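PDB 2O57: putative sarcosine dimethylglycine methyltransferase from Galdieria sulphuraria, which is of unconfirmed function but probably methylates sarcosine and dimethylglycine, with S-adenosylmethionine as the methyl donor. Local coordinates for residues G48-P53 / R60-R65; D67-S72 / A184-M189; S237-Y242 / H274-G279; R34-V39 / S243-E248. All coordinates share one frame; numbering follows the deposited sequence.

Contact 1 of 4, residues G48-P53 / R60-R65; sequences GLYKEP and REASLR
Leu-49 is pinned by its backbone to the helix 59-76, in a loop-on-helix contact at the edge of a Rossmann-like methyltransferase fold, where the loop that leads into this helix crosses over its first turns. Leu-49 N gives its hydrogen to Ala-62 O at 3.0 Å, coming from above that carbonyl's plane. Its own carbonyl is gripped by Arg-65, whose NH1 lies 2.7 Å from Leu-49 O, in the carbonyl plane and in the plane of the guanidinium. One guanidinium face lies against Lys-51 CB, and NH1 also makes a salt bridge to Asp-57, which in turn accepts from Lys-51 N. A leucine in place of Arg-65 would probably leave Leu-49 O without this donor and Asp-57 without its cationic mate. Met-76 of the second subunit packs on Leu-49, Lys-51 and Arg-65. Tyr-50, with its hydroxyl bonded to His-241, lays its ring over Ala-62 in a close CH-pi contact: Ala-62 CB sits 3.3 Å from the Tyr-50 ring centroid, 14° off the normal.

Contact 2 of 4, residues D67-S72 / A184-M189; sequences DEWLAS and AITDPM
Leu-70 makes the close part of this apolar contact by setting its branched end between Ala-184 and Thr-186, on one side of strand 184-189. With CG anti to the backbone N (chi1 -165°), the branch reaches out from the helix: Leu-70 CD1 is 3.9 Å from Thr-186 CG2, and Leu-70 CD2 4.0 Å from the same methyl. Leu-70 CG comes to 4.1 Å of Ala-184 CB. Thr-186 offers its methyl to the helix, while OG1 is hydrogen-bonded to Asp-158. Trp-69 marks the looser side. It is partly exposed; its side chain runs alongside that of Thr-186 but the opposite way, and touches it through one ring atom, CZ3 to CG2 at 4.2 Å; its NE1 is bonded to Glu-73 in the same helix. Helix 67-72 runs at 143° to the strand, their axes 9.5 Å apart, and lies over the sheet of the Rossmann-like fold, where Leu-70 meets strand 151-157, Trp-69 and Thr-186 reach Trp-286 of strand 284-293, and Ala-71 packs on helix 95-104.

Contact 3 of 4, residues S237-Y242 / H274-G279; sequences SLVHHY and HWIEGG
Leu-238 opens the contact by sending its two methyls to different places on helix 274-279. CD1 meets Trp-275 CE3 at 3.9 Å, the leucine side chain crossing that of Trp-275 at about a right angle, and CD2 rests 3.7 Å from Trp-275 O, close to the backbone of Gly-279. One residue on, Val-239 CG2 lies 3.7 Å from Gly-279 CA. A beta carbon at Gly-279 would collide with that methyl, and its absence is consistent with the close approach, 8.4 Å between the axes. The helices form a nearly antiparallel pair, crossing at -151°, in the helical segment between the last two strands of the methyltransferase-type sheet, 226-233 and 284-293. Next turn, Tyr-242 lies beside Trp-275, both side chains pointing the same way, in an offset stack on the five-membered ring: centroids 4.5 Å apart, planes at 23°. Its CD2 presses on Trp-275 CB at 3.5 Å. Nearer the backbone, Tyr-242 CB touches Ile-276 CG1 at 3.8 Å, and Ile-276 CD1 reaches Tyr-242 C.

Contact 4 of 4, residues R34-V39 / S243-E248; sequences RFYFHV and SKVKAE
Phe-35 and Tyr-36 of helix 34-39 reach across to Val-245 and Glu-248 of helix 243-248, the axes 12.1 Å apart and at 81°, a gap spanned by long side chains. From CB, which points at the other helix, the Phe-35 side chain carries CG anti to the backbone N (chi1 167°) and the ring runs outward. CD2 lies over a face of its neighbour Tyr-36. CE2 meets Val-245 CG1 at 4.0 Å, CE1 is 4.0 Å from Glu-248 O, and CZ, the tip, is 3.9 Å from both the carbonyl carbon and CG of Glu-248. Met-268 and Ile-256 also touch this side chain. An alanine at Phe-35 is likely to open a gap between the helices and leave Val-245 CG1 and Glu-248 CG without their ring contact. Tyr-36 OH reaches Val-245 CG1 at 3.6 Å, and Val-39 CG1 faces Glu-248 OE2. The grip is therefore van der Waals packing, without a polar bond between the segments: Glu-248 lends its aliphatic part, while its carboxylate pairs with Arg-252.

Overall arrangement
The four contacts follow two long helices. Helix 59-76 serves contacts 1 and 2, centres about 13 Å apart, joined where Leu-49 CD1 packs 3.6 Å from Trp-69 CB; helix 235-251 serves contacts 3 and 4, centres about 14 Å apart. Contact 1 ties both together: Tyr-50 OH lies 2.6 Å from His-241 ND1, and Gly-48 O 2.9 Å from Ser-237 OG. Pro-188 of contact 2 touches both stacked side chains of contact 3, its CB 3.5 Å from Trp-275 CH2 and its CG 3.7 Å from Tyr-242 OH. Contacts 2 and 4 stay about 9 Å apart at their nearest atoms. By analogy with related methyltransferases, the methyl donor probably binds near the glycine-rich turn after strand 85-89.

Contact 1 of 4, residues G48-P53 / R60-R65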
loop_
_atom_site.group_PDB
_atom_site.type_symbol
_atom_site.label_atom_id
_atom_site.label_comp_id
_atom_site.label_asym_id
_atom_site.label_seq_id
_atom_site.Cartn_x
_atom_site.Cartn_y
_atom_site.Cartn_z
ATOM N N GLY A 48 -9.086 1.760 -9.577
ATOM C CA GLY A 48 -9.036 3.068 -8.962
ATOM C C GLY A 48 -8.890 3.055 -7.444
ATOM O O GLY A 48 -9.135 2.038 -6.792
ATOM N N LEU A 49 -8.504 4.209 -6.908
ATOM C CA LEU A 49 -8.565 4.470 -5.472
ATOM C C LEU A 49 -9.823 5.350 -5.245
ATOM O O LEU A 49 -9.870 6.506 -5.673
ATOM C CB LEU A 49 -7.266 5.149 -4.987
ATOM C CG LEU A 49 -5.925 4.378 -5.080
ATOM C CD1 LEU A 49 -4.789 5.326 -4.585
ATOM C CD2 LEU A 49 -6.013 3.062 -4.255
ATOM N N TYR A 50 -10.854 4.773 -4.623
ATOM C CA TYR A 50 -12.190 5.408 -4.498
ATOM C C TYR A 50 -12.423 6.138 -3.161
ATOM O O TYR A 50 -11.946 5.707 -2.113
ATOM C CB TYR A 50 -13.318 4.394 -4.751
ATOM C CG TYR A 50 -13.320 3.978 -6.206
ATOM C CD1 TYR A 50 -14.099 4.685 -7.146
ATOM C CD2 TYR A 50 -12.534 2.907 -6.646
ATOM C CE1 TYR A 50 -14.102 4.348 -8.510
ATOM C CE2 TYR A 50 -12.503 2.563 -8.037
ATOM C CZ TYR A 50 -13.297 3.274 -8.949
ATOM O OH TYR A 50 -13.245 2.932 -10.286
ATOM N N LYS A 51 -13.129 7.262 -3.221
ATOM C CA LYS A 51 -13.429 8.081 -2.039
ATOM C C LYS A 51 -14.883 7.784 -1.672
ATOM O O LYS A 51 -15.733 7.795 -2.549
ATOM C CB LYS A 51 -13.289 9.557 -2.420
ATOM C CG LYS A 51 -13.660 10.561 -1.345
ATOM C CD LYS A 51 -13.283 11.991 -1.821
ATOM C CE LYS A 51 -13.786 13.078 -0.840
ATOM N NZ LYS A 51 -13.298 14.474 -1.221
ATOM N N GLU A 52 -15.175 7.522 -0.402
ATOM C CA GLU A 52 -16.585 7.381 0.056
ATOM C C GLU A 52 -17.334 8.704 0.045
ATOM O O GLU A 52 -16.717 9.735 0.320
ATOM C CB GLU A 52 -16.632 6.800 1.474
ATOM C CG GLU A 52 -16.122 5.375 1.512
ATOM C CD GLU A 52 -17.190 4.351 1.105
ATOM O OE1 GLU A 52 -18.300 4.754 0.667
ATOM O OE2 GLU A 52 -16.899 3.134 1.201
ATOM N N PRO A 53 -18.657 8.705 -0.304
ATOM C CA PRO A 53 -19.480 7.578 -0.790
ATOM C C PRO A 53 -19.130 7.187 -2.230
ATOM O O PRO A 53 -19.171 8.020 -3.172
ATOM C CB PRO A 53 -20.925 8.089 -0.673
ATOM C CG PRO A 53 -20.801 9.627 -0.722
ATOM C CD PRO A 53 -19.421 9.967 -0.185
ATOM N N ARG A 60 -13.023 7.841 -13.521
ATOM C CA ARG A 60 -11.921 8.680 -14.011
ATOM C C ARG A 60 -11.082 9.237 -12.844
ATOM O O ARG A 60 -9.857 9.114 -12.822
ATOM C CB ARG A 60 -12.482 9.865 -14.844
ATOM C CG ARG A 60 -11.474 10.960 -15.193
ATOM C CD ARG A 60 -10.408 10.475 -16.164
ATOM N NE ARG A 60 -10.923 10.348 -17.525
ATOM C CZ ARG A 60 -10.486 9.476 -18.432
ATOM N NH1 ARG A 60 -9.509 8.607 -18.126
ATOM N NH2 ARG A 60 -11.033 9.476 -19.656
ATOM N N GLU A 61 -11.759 9.871 -11.894
ATOM C CA GLU A 61 -11.090 10.476 -10.731
ATOM C C GLU A 61 -10.321 9.409 -9.941
ATOM O O GLU A 61 -9.166 9.607 -9.612
ATOM C CB GLU A 61 -12.121 11.159 -9.814
ATOM C CG GLU A 61 -12.481 12.574 -10.191
ATOM C CD GLU A 61 -11.295 13.549 -9.980
ATOM O OE1 GLU A 61 -11.234 14.241 -8.920
ATOM O OE2 GLU A 61 -10.413 13.589 -10.867
ATOM N N ALA A 62 -10.980 8.283 -9.617
ATOM C CA ALA A 62 -10.321 7.185 -8.887
ATOM C C ALA A 62 -9.105 6.590 -9.636
ATOM O O ALA A 62 -8.085 6.291 -9.028
ATOM C CB ALA A 62 -11.311 6.084 -8.589
ATOM N N SER A 63 -9.241 6.383 -10.947
ATOM C CA SER A 63 -8.137 5.851 -11.748
ATOM C C SER A 63 -6.952 6.867 -11.749
ATOM O O SER A 63 -5.799 6.451 -11.678
ATOM C CB SER A 63 -8.603 5.510 -13.167
ATOM O OG SER A 63 -7.548 4.981 -13.919
ATOM N N LEU A 64 -7.229 8.164 -11.827
ATOM C CA LEU A 64 -6.179 9.198 -11.644
ATOM C C LEU A 64 -5.540 9.201 -10.271
ATOM O O LEU A 64 -4.331 9.416 -10.163
ATOM C CB LEU A 64 -6.697 10.621 -11.919
ATOM C CG LEU A 64 -6.944 10.924 -13.375
ATOM C CD1 LEU A 64 -7.861 12.135 -13.465
ATOM C CD2 LEU A 64 -5.596 11.161 -14.106
ATOM N N ARG A 65 -6.328 8.939 -9.224
ATOM C CA ARG A 65 -5.755 8.798 -7.845
ATOM C C ARG A 65 -4.742 7.639 -7.816
ATOM O O ARG A 65 -3.635 7.773 -7.278
ATOM C CB ARG A 65 -6.825 8.566 -6.800
ATOM C CG ARG A 65 -7.747 9.781 -6.557
ATOM C CD ARG A 65 -8.610 9.643 -5.301
ATOM N NE ARG A 65 -9.765 10.521 -5.398
ATOM C CZ ARG A 65 -11.002 10.127 -5.713
ATOM N NH1 ARG A 65 -11.293 8.845 -5.881
ATOM N NH2 ARG A 65 -11.978 11.031 -5.813
#

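Contact 2 of 4, residues D67-S72 / A184-M189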
loop_
_atom_site.group_PDB
_atom_site.type_symbol
_atom_site.label_atom_id
_atom_site.label_comp_id
_atom_site.label_asym_id
_atom_site.label_seq_id
_atom_site.Cartn_x
_atom_site.Cartn_y
_atom_site.Cartn_z
ATOM N N ASP A 67 -2.987 6.566 -10.399
ATOM C CA ASP A 67 -1.799 6.989 -11.158
ATOM C C ASP A 67 -0.893 7.936 -10.335
ATOM O O ASP A 67 0.328 7.776 -10.315
ATOM C CB ASP A 67 -2.206 7.703 -12.455
ATOM C CG ASP A 67 -2.966 6.814 -13.374
ATOM O OD1 ASP A 67 -2.866 5.573 -13.214
ATOM O OD2 ASP A 67 -3.674 7.360 -14.255
ATOM N N GLU A 68 -1.516 8.887 -9.636
ATOM C CA GLU A 68 -0.805 9.805 -8.718
ATOM C C GLU A 68 -0.137 9.025 -7.595
ATOM O O GLU A 68 1.009 9.304 -7.251
ATOM C CB GLU A 68 -1.755 10.840 -8.102
ATOM C CG GLU A 68 -2.298 11.877 -9.099
ATOM C CD GLU A 68 -1.273 12.913 -9.555
ATOM O OE1 GLU A 68 -0.165 13.004 -8.966
ATOM O OE2 GLU A 68 -1.599 13.670 -10.501
ATOM N N TRP A 69 -0.866 8.072 -7.004
ATOM C CA TRP A 69 -0.319 7.254 -5.891
ATOM C C TRP A 69 0.887 6.436 -6.378
ATOM O O TRP A 69 1.953 6.466 -5.762
ATOM C CB TRP A 69 -1.391 6.305 -5.274
ATOM C CG TRP A 69 -0.779 5.170 -4.468
ATOM C CD1 TRP A 69 -0.066 5.281 -3.293
ATOM C CD2 TRP A 69 -0.794 3.764 -4.798
ATOM N NE1 TRP A 69 0.361 4.032 -2.886
ATOM C CE2 TRP A 69 -0.083 3.088 -3.777
ATOM C CE3 TRP A 69 -1.352 3.017 -5.851
ATOM C CZ2 TRP A 69 0.096 1.709 -3.782
ATOM C CZ3 TRP A 69 -1.171 1.631 -5.866
ATOM C CH2 TRP A 69 -0.450 0.987 -4.825
ATOM N N LEU A 70 0.723 5.697 -7.472
ATOM C CA LEU A 70 1.801 4.819 -7.941
ATOM C C LEU A 70 3.032 5.635 -8.336
ATOM O O LEU A 70 4.142 5.255 -8.003
ATOM C CB LEU A 70 1.384 3.912 -9.111
ATOM C CG LEU A 70 2.346 2.727 -9.410
ATOM C CD1 LEU A 70 2.308 1.646 -8.258
ATOM C CD2 LEU A 70 1.885 2.050 -10.728
ATOM N N ALA A 71 2.808 6.762 -9.003
ATOM C CA ALA A 71 3.880 7.650 -9.419
ATOM C C ALA A 71 4.581 8.237 -8.178
ATOM O O ALA A 71 5.788 8.350 -8.146
ATOM C CB ALA A 71 3.352 8.734 -10.314
ATOM N N SER A 72 3.807 8.555 -7.141
ATOM C CA SER A 72 4.392 9.064 -5.905
ATOM C C SER A 72 5.286 8.023 -5.226
ATOM O O SER A 72 6.359 8.362 -4.742
ATOM C CB SER A 72 3.287 9.577 -4.964
ATOM O OG SER A 72 3.844 10.073 -3.756
ATOM N N ALA A 184 7.645 -0.608 -10.693
ATOM C CA ALA A 184 6.374 -0.441 -9.985
ATOM C C ALA A 184 5.267 -1.145 -10.774
ATOM O O ALA A 184 5.057 -0.853 -11.961
ATOM C CB ALA A 184 6.041 1.055 -9.777
ATOM N N ILE A 185 4.562 -2.076 -10.124
ATOM C CA ILE A 185 3.471 -2.814 -10.784
ATOM C C ILE A 185 2.212 -2.790 -9.962
ATOM O O ILE A 185 2.255 -2.605 -8.717
ATOM C CB ILE A 185 3.813 -4.299 -11.109
ATOM C CG1 ILE A 185 3.955 -5.158 -9.822
ATOM C CG2 ILE A 185 5.061 -4.369 -11.963
ATOM C CD1 ILE A 185 4.006 -6.673 -10.123
ATOM N N THR A 186 1.083 -2.936 -10.656
ATOM C CA THR A 186 -0.208 -3.195 -10.021
ATOM C C THR A 186 -0.842 -4.373 -10.786
ATOM O O THR A 186 -0.541 -4.568 -11.965
ATOM C CB THR A 186 -1.205 -1.954 -9.997
ATOM O OG1 THR A 186 -1.711 -1.622 -11.320
ATOM C CG2 THR A 186 -0.647 -0.743 -9.265
ATOM N N ASP A 187 -1.675 -5.171 -10.121
ATOM C CA ASP A 187 -2.321 -6.293 -10.799
ATOM C C ASP A 187 -3.500 -6.768 -9.980
ATOM O O ASP A 187 -3.379 -6.984 -8.760
ATOM C CB ASP A 187 -1.297 -7.437 -10.938
ATOM C CG ASP A 187 -1.455 -8.246 -12.248
ATOM O OD1 ASP A 187 -1.923 -7.695 -13.262
ATOM O OD2 ASP A 187 -1.060 -9.435 -12.242
ATOM N N PRO A 188 -4.642 -6.994 -10.638
ATOM C CA PRO A 188 -5.653 -7.781 -9.935
ATOM C C PRO A 188 -5.031 -9.147 -9.654
ATOM O O PRO A 188 -4.233 -9.666 -10.483
ATOM C CB PRO A 188 -6.770 -7.928 -10.968
ATOM C CG PRO A 188 -6.571 -6.746 -11.953
ATOM C CD PRO A 188 -5.053 -6.626 -12.018
HETATM N N MSE A 189 -5.326 -9.712 -8.486
HETATM C CA MSE A 189 -4.683 -10.960 -8.066
HETATM C C MSE A 189 -5.553 -11.779 -7.130
HETATM O O MSE A 189 -6.620 -11.327 -6.743
HETATM C CB MSE A 189 -3.264 -10.738 -7.485
HETATM C CG MSE A 189 -2.969 -9.524 -6.652
HETATM SE SE MSE A 189 -0.965 -9.378 -6.328
HETATM C CE MSE A 189 -0.271 -8.274 -7.552
#

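Contact 3 of 4, residues S237-Y242 / H274-G279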
loop_
_atom_site.group_PDB
_atom_site.type_symbol
_atom_site.label_atom_id
_atom_site.label_comp_id
_atom_site.label_asym_id
_atom_site.label_seq_id
_atom_site.Cartn_x
_atom_site.Cartn_y
_atom_site.Cartn_z
ATOM N N SER A 237 -10.475 -1.523 -3.126
ATOM C CA SER A 237 -10.386 -0.976 -4.470
ATOM C C SER A 237 -10.918 -1.958 -5.522
ATOM O O SER A 237 -11.635 -1.545 -6.441
ATOM C CB SER A 237 -8.945 -0.540 -4.810
ATOM O OG SER A 237 -8.676 0.756 -4.249
ATOM N N LEU A 238 -10.539 -3.232 -5.407
ATOM C CA LEU A 238 -11.000 -4.259 -6.332
ATOM C C LEU A 238 -12.538 -4.297 -6.375
ATOM O O LEU A 238 -13.140 -4.210 -7.477
ATOM C CB LEU A 238 -10.458 -5.621 -5.926
ATOM C CG LEU A 238 -10.742 -6.730 -6.956
ATOM C CD1 LEU A 238 -9.616 -6.799 -7.916
ATOM C CD2 LEU A 238 -10.897 -8.066 -6.229
ATOM N N VAL A 239 -13.154 -4.392 -5.193
ATOM C CA VAL A 239 -14.631 -4.411 -5.049
ATOM C C VAL A 239 -15.274 -3.128 -5.572
ATOM O O VAL A 239 -16.214 -3.197 -6.390
ATOM C CB VAL A 239 -15.071 -4.704 -3.587
ATOM C CG1 VAL A 239 -16.602 -4.461 -3.393
ATOM C CG2 VAL A 239 -14.678 -6.112 -3.234
ATOM N N HIS A 240 -14.754 -1.968 -5.157
ATOM C CA HIS A 240 -15.371 -0.710 -5.573
ATOM C C HIS A 240 -15.238 -0.535 -7.078
ATOM O O HIS A 240 -16.189 -0.112 -7.729
ATOM C CB HIS A 240 -14.695 0.478 -4.917
ATOM C CG HIS A 240 -14.890 0.529 -3.436
ATOM N ND1 HIS A 240 -13.935 1.028 -2.578
ATOM C CD2 HIS A 240 -15.932 0.142 -2.663
ATOM C CE1 HIS A 240 -14.382 0.953 -1.335
ATOM N NE2 HIS A 240 -15.583 0.408 -1.357
ATOM N N HIS A 241 -14.042 -0.801 -7.590
ATOM C CA HIS A 241 -13.748 -0.521 -8.996
ATOM C C HIS A 241 -14.618 -1.366 -9.922
ATOM O O HIS A 241 -15.238 -0.833 -10.835
ATOM C CB HIS A 241 -12.299 -0.831 -9.308
ATOM C CG HIS A 241 -11.905 -0.449 -10.696
ATOM N ND1 HIS A 241 -11.867 0.867 -11.126
ATOM C CD2 HIS A 241 -11.569 -1.216 -11.760
ATOM C CE1 HIS A 241 -11.473 0.890 -12.389
ATOM N NE2 HIS A 241 -11.285 -0.362 -12.794
ATOM N N TYR A 242 -14.661 -2.673 -9.676
ATOM C CA TYR A 242 -15.463 -3.534 -10.522
ATOM C C TYR A 242 -16.970 -3.331 -10.363
ATOM O O TYR A 242 -17.685 -3.401 -11.365
ATOM C CB TYR A 242 -15.016 -4.981 -10.395
ATOM C CG TYR A 242 -13.669 -5.161 -11.052
ATOM C CD1 TYR A 242 -13.469 -4.759 -12.389
ATOM C CD2 TYR A 242 -12.594 -5.675 -10.356
ATOM C CE1 TYR A 242 -12.226 -4.897 -13.008
ATOM C CE2 TYR A 242 -11.327 -5.820 -10.984
ATOM C CZ TYR A 242 -11.164 -5.440 -12.278
ATOM O OH TYR A 242 -9.941 -5.599 -12.877
ATOM N N HIS A 274 -17.899 -11.783 -10.783
ATOM C CA HIS A 274 -16.934 -12.744 -10.215
ATOM C C HIS A 274 -15.815 -12.022 -9.472
ATOM O O HIS A 274 -15.393 -12.474 -8.408
ATOM C CB HIS A 274 -16.314 -13.643 -11.293
ATOM C CG HIS A 274 -17.220 -14.729 -11.775
ATOM N ND1 HIS A 274 -18.039 -15.451 -10.928
ATOM C CD2 HIS A 274 -17.417 -15.243 -13.017
ATOM C CE1 HIS A 274 -18.732 -16.328 -11.637
ATOM N NE2 HIS A 274 -18.368 -16.225 -12.904
ATOM N N TRP A 275 -15.308 -10.922 -10.034
ATOM C CA TRP A 275 -14.286 -10.148 -9.350
ATOM C C TRP A 275 -14.841 -9.573 -8.058
ATOM O O TRP A 275 -14.185 -9.625 -7.041
ATOM C CB TRP A 275 -13.755 -8.991 -10.213
ATOM C CG TRP A 275 -12.757 -9.445 -11.244
ATOM C CD1 TRP A 275 -12.955 -9.510 -12.586
ATOM C CD2 TRP A 275 -11.405 -9.872 -11.012
ATOM N NE1 TRP A 275 -11.812 -9.944 -13.216
ATOM C CE2 TRP A 275 -10.851 -10.198 -12.275
ATOM C CE3 TRP A 275 -10.610 -10.018 -9.862
ATOM C CZ2 TRP A 275 -9.539 -10.661 -12.426
ATOM C CZ3 TRP A 275 -9.287 -10.490 -10.008
ATOM C CH2 TRP A 275 -8.771 -10.789 -11.288
ATOM N N ILE A 276 -16.043 -9.007 -8.125
ATOM C CA ILE A 276 -16.676 -8.365 -6.951
ATOM C C ILE A 276 -16.883 -9.421 -5.852
ATOM O O ILE A 276 -16.468 -9.221 -4.694
ATOM C CB ILE A 276 -18.040 -7.703 -7.348
ATOM C CG1 ILE A 276 -17.821 -6.523 -8.315
ATOM C CG2 ILE A 276 -18.846 -7.257 -6.086
ATOM C CD1 ILE A 276 -19.101 -6.133 -9.126
ATOM N N GLU A 277 -17.526 -10.528 -6.218
ATOM C CA GLU A 277 -17.795 -11.622 -5.286
ATOM C C GLU A 277 -16.507 -12.148 -4.660
ATOM O O GLU A 277 -16.465 -12.308 -3.468
ATOM C CB GLU A 277 -18.579 -12.767 -5.968
ATOM C CG GLU A 277 -20.039 -12.419 -6.206
ATOM C CD GLU A 277 -20.748 -13.267 -7.308
ATOM O OE1 GLU A 277 -20.167 -14.285 -7.799
ATOM O OE2 GLU A 277 -21.896 -12.881 -7.686
ATOM N N GLY A 278 -15.462 -12.385 -5.467
ATOM C CA GLY A 278 -14.168 -12.864 -4.968
ATOM C C GLY A 278 -13.492 -11.883 -4.000
ATOM O O GLY A 278 -12.879 -12.296 -3.017
ATOM N N GLY A 279 -13.634 -10.591 -4.285
ATOM C CA GLY A 279 -13.169 -9.530 -3.418
ATOM C C GLY A 279 -13.863 -9.565 -2.086
ATOM O O GLY A 279 -13.203 -9.546 -1.040
#

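Contact 4 of 4, residues R34-V39 / S243-E248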
loop_
_atom_site.group_PDB
_atom_site.type_symbol
_atom_site.label_atom_id
_atom_site.label_comp_id
_atom_site.label_asym_id
_atom_site.label_seq_id
_atom_site.Cartn_x
_atom_site.Cartn_y
_atom_site.Cartn_z
ATOM N N ARG A 34 -13.479 -1.758 -26.488
ATOM C CA ARG A 34 -14.438 -0.859 -27.128
ATOM C C ARG A 34 -15.296 -0.120 -26.075
ATOM O O ARG A 34 -15.591 1.083 -26.243
ATOM C CB ARG A 34 -15.371 -1.615 -28.077
ATOM C CG ARG A 34 -14.675 -2.163 -29.349
ATOM C CD ARG A 34 -15.712 -2.837 -30.239
ATOM N NE ARG A 34 -15.157 -3.292 -31.520
ATOM C CZ ARG A 34 -15.877 -3.913 -32.451
ATOM N NH1 ARG A 34 -17.182 -4.181 -32.247
ATOM N NH2 ARG A 34 -15.311 -4.263 -33.579
ATOM N N PHE A 35 -15.725 -0.854 -25.046
ATOM C CA PHE A 35 -16.475 -0.275 -23.940
ATOM C C PHE A 35 -15.645 0.756 -23.192
ATOM O O PHE A 35 -16.083 1.865 -23.019
ATOM C CB PHE A 35 -17.036 -1.325 -22.966
ATOM C CG PHE A 35 -17.534 -0.716 -21.654
ATOM C CD1 PHE A 35 -18.745 0.007 -21.612
ATOM C CD2 PHE A 35 -16.809 -0.869 -20.476
ATOM C CE1 PHE A 35 -19.207 0.578 -20.407
ATOM C CE2 PHE A 35 -17.241 -0.309 -19.271
ATOM C CZ PHE A 35 -18.441 0.425 -19.234
ATOM N N TYR A 36 -14.443 0.394 -22.744
ATOM C CA TYR A 36 -13.618 1.363 -21.997
ATOM C C TYR A 36 -13.225 2.568 -22.856
ATOM O O TYR A 36 -13.266 3.736 -22.414
ATOM C CB TYR A 36 -12.360 0.683 -21.518
ATOM C CG TYR A 36 -12.526 -0.125 -20.255
ATOM C CD1 TYR A 36 -12.570 0.505 -18.999
ATOM C CD2 TYR A 36 -12.672 -1.516 -20.314
ATOM C CE1 TYR A 36 -12.690 -0.247 -17.823
ATOM C CE2 TYR A 36 -12.814 -2.275 -19.147
ATOM C CZ TYR A 36 -12.808 -1.628 -17.911
ATOM O OH TYR A 36 -12.931 -2.373 -16.759
ATOM N N PHE A 37 -12.830 2.296 -24.091
ATOM C CA PHE A 37 -12.529 3.394 -24.990
ATOM C C PHE A 37 -13.747 4.295 -25.212
ATOM O O PHE A 37 -13.616 5.494 -25.307
ATOM C CB PHE A 37 -11.948 2.863 -26.331
ATOM C CG PHE A 37 -11.473 3.940 -27.249
ATOM C CD1 PHE A 37 -10.237 4.550 -27.049
ATOM C CD2 PHE A 37 -12.277 4.369 -28.301
ATOM C CE1 PHE A 37 -9.786 5.578 -27.929
ATOM C CE2 PHE A 37 -11.854 5.376 -29.168
ATOM C CZ PHE A 37 -10.602 5.991 -28.977
ATOM N N HIS A 38 -14.939 3.723 -25.308
ATOM C CA HIS A 38 -16.145 4.527 -25.607
ATOM C C HIS A 38 -16.349 5.569 -24.507
ATOM O O HIS A 38 -16.717 6.690 -24.778
ATOM C CB HIS A 38 -17.373 3.638 -25.703
ATOM C CG HIS A 38 -18.678 4.387 -25.826
ATOM N ND1 HIS A 38 -19.063 5.036 -26.984
ATOM C CD2 HIS A 38 -19.679 4.597 -24.930
ATOM C CE1 HIS A 38 -20.248 5.594 -26.805
ATOM N NE2 HIS A 38 -20.639 5.351 -25.566
ATOM N N VAL A 39 -16.111 5.174 -23.262
ATOM C CA VAL A 39 -16.416 6.067 -22.135
ATOM C C VAL A 39 -15.235 6.971 -21.807
ATOM O O VAL A 39 -15.402 8.171 -21.605
ATOM C CB VAL A 39 -16.932 5.268 -20.883
ATOM C CG1 VAL A 39 -17.285 6.217 -19.704
ATOM C CG2 VAL A 39 -18.154 4.358 -21.257
ATOM N N SER A 243 -17.416 -2.968 -9.145
ATOM C CA SER A 243 -18.816 -2.546 -8.931
ATOM C C SER A 243 -19.160 -1.275 -9.748
ATOM O O SER A 243 -20.223 -1.202 -10.409
ATOM C CB SER A 243 -19.078 -2.282 -7.420
ATOM O OG SER A 243 -18.904 -3.482 -6.689
ATOM N N LYS A 244 -18.275 -0.268 -9.712
ATOM C CA LYS A 244 -18.504 0.952 -10.500
ATOM C C LYS A 244 -18.454 0.688 -12.018
ATOM O O LYS A 244 -19.263 1.237 -12.786
ATOM C CB LYS A 244 -17.460 2.017 -10.150
ATOM C CG LYS A 244 -17.489 2.473 -8.662
ATOM C CD LYS A 244 -18.627 3.387 -8.383
ATOM C CE LYS A 244 -18.414 4.716 -9.063
ATOM N NZ LYS A 244 -19.520 5.649 -8.795
ATOM N N VAL A 245 -17.514 -0.137 -12.457
ATOM C CA VAL A 245 -17.465 -0.472 -13.884
ATOM C C VAL A 245 -18.751 -1.203 -14.317
ATOM O O VAL A 245 -19.321 -0.903 -15.412
ATOM C CB VAL A 245 -16.213 -1.293 -14.238
ATOM C CG1 VAL A 245 -16.315 -1.753 -15.698
ATOM C CG2 VAL A 245 -14.930 -0.445 -14.043
ATOM N N LYS A 246 -19.244 -2.122 -13.481
ATOM C CA LYS A 246 -20.497 -2.810 -13.796
ATOM C C LYS A 246 -21.671 -1.848 -13.896
ATOM O O LYS A 246 -22.537 -2.013 -14.769
ATOM C CB LYS A 246 -20.799 -3.922 -12.782
ATOM C CG LYS A 246 -21.975 -4.823 -13.207
ATOM C CD LYS A 246 -22.161 -6.056 -12.267
ATOM C CE LYS A 246 -22.666 -5.587 -10.952
ATOM N NZ LYS A 246 -24.159 -5.328 -11.067
ATOM N N ALA A 247 -21.721 -0.868 -12.987
ATOM C CA ALA A 247 -22.774 0.148 -13.013
ATOM C C ALA A 247 -22.703 0.951 -14.327
ATOM O O ALA A 247 -23.720 1.230 -14.938
ATOM C CB ALA A 247 -22.623 1.097 -11.783
ATOM N N GLU A 248 -21.500 1.351 -14.727
ATOM C CA GLU A 248 -21.319 2.077 -16.001
ATOM C C GLU A 248 -21.700 1.238 -17.230
ATOM O O GLU A 248 -22.309 1.756 -18.184
ATOM C CB GLU A 248 -19.873 2.596 -16.149
ATOM C CG GLU A 248 -19.741 3.595 -17.316
ATOM C CD GLU A 248 -20.411 4.949 -17.030
ATOM O OE1 GLU A 248 -20.773 5.258 -15.861
ATOM O OE2 GLU A 248 -20.617 5.700 -17.990
#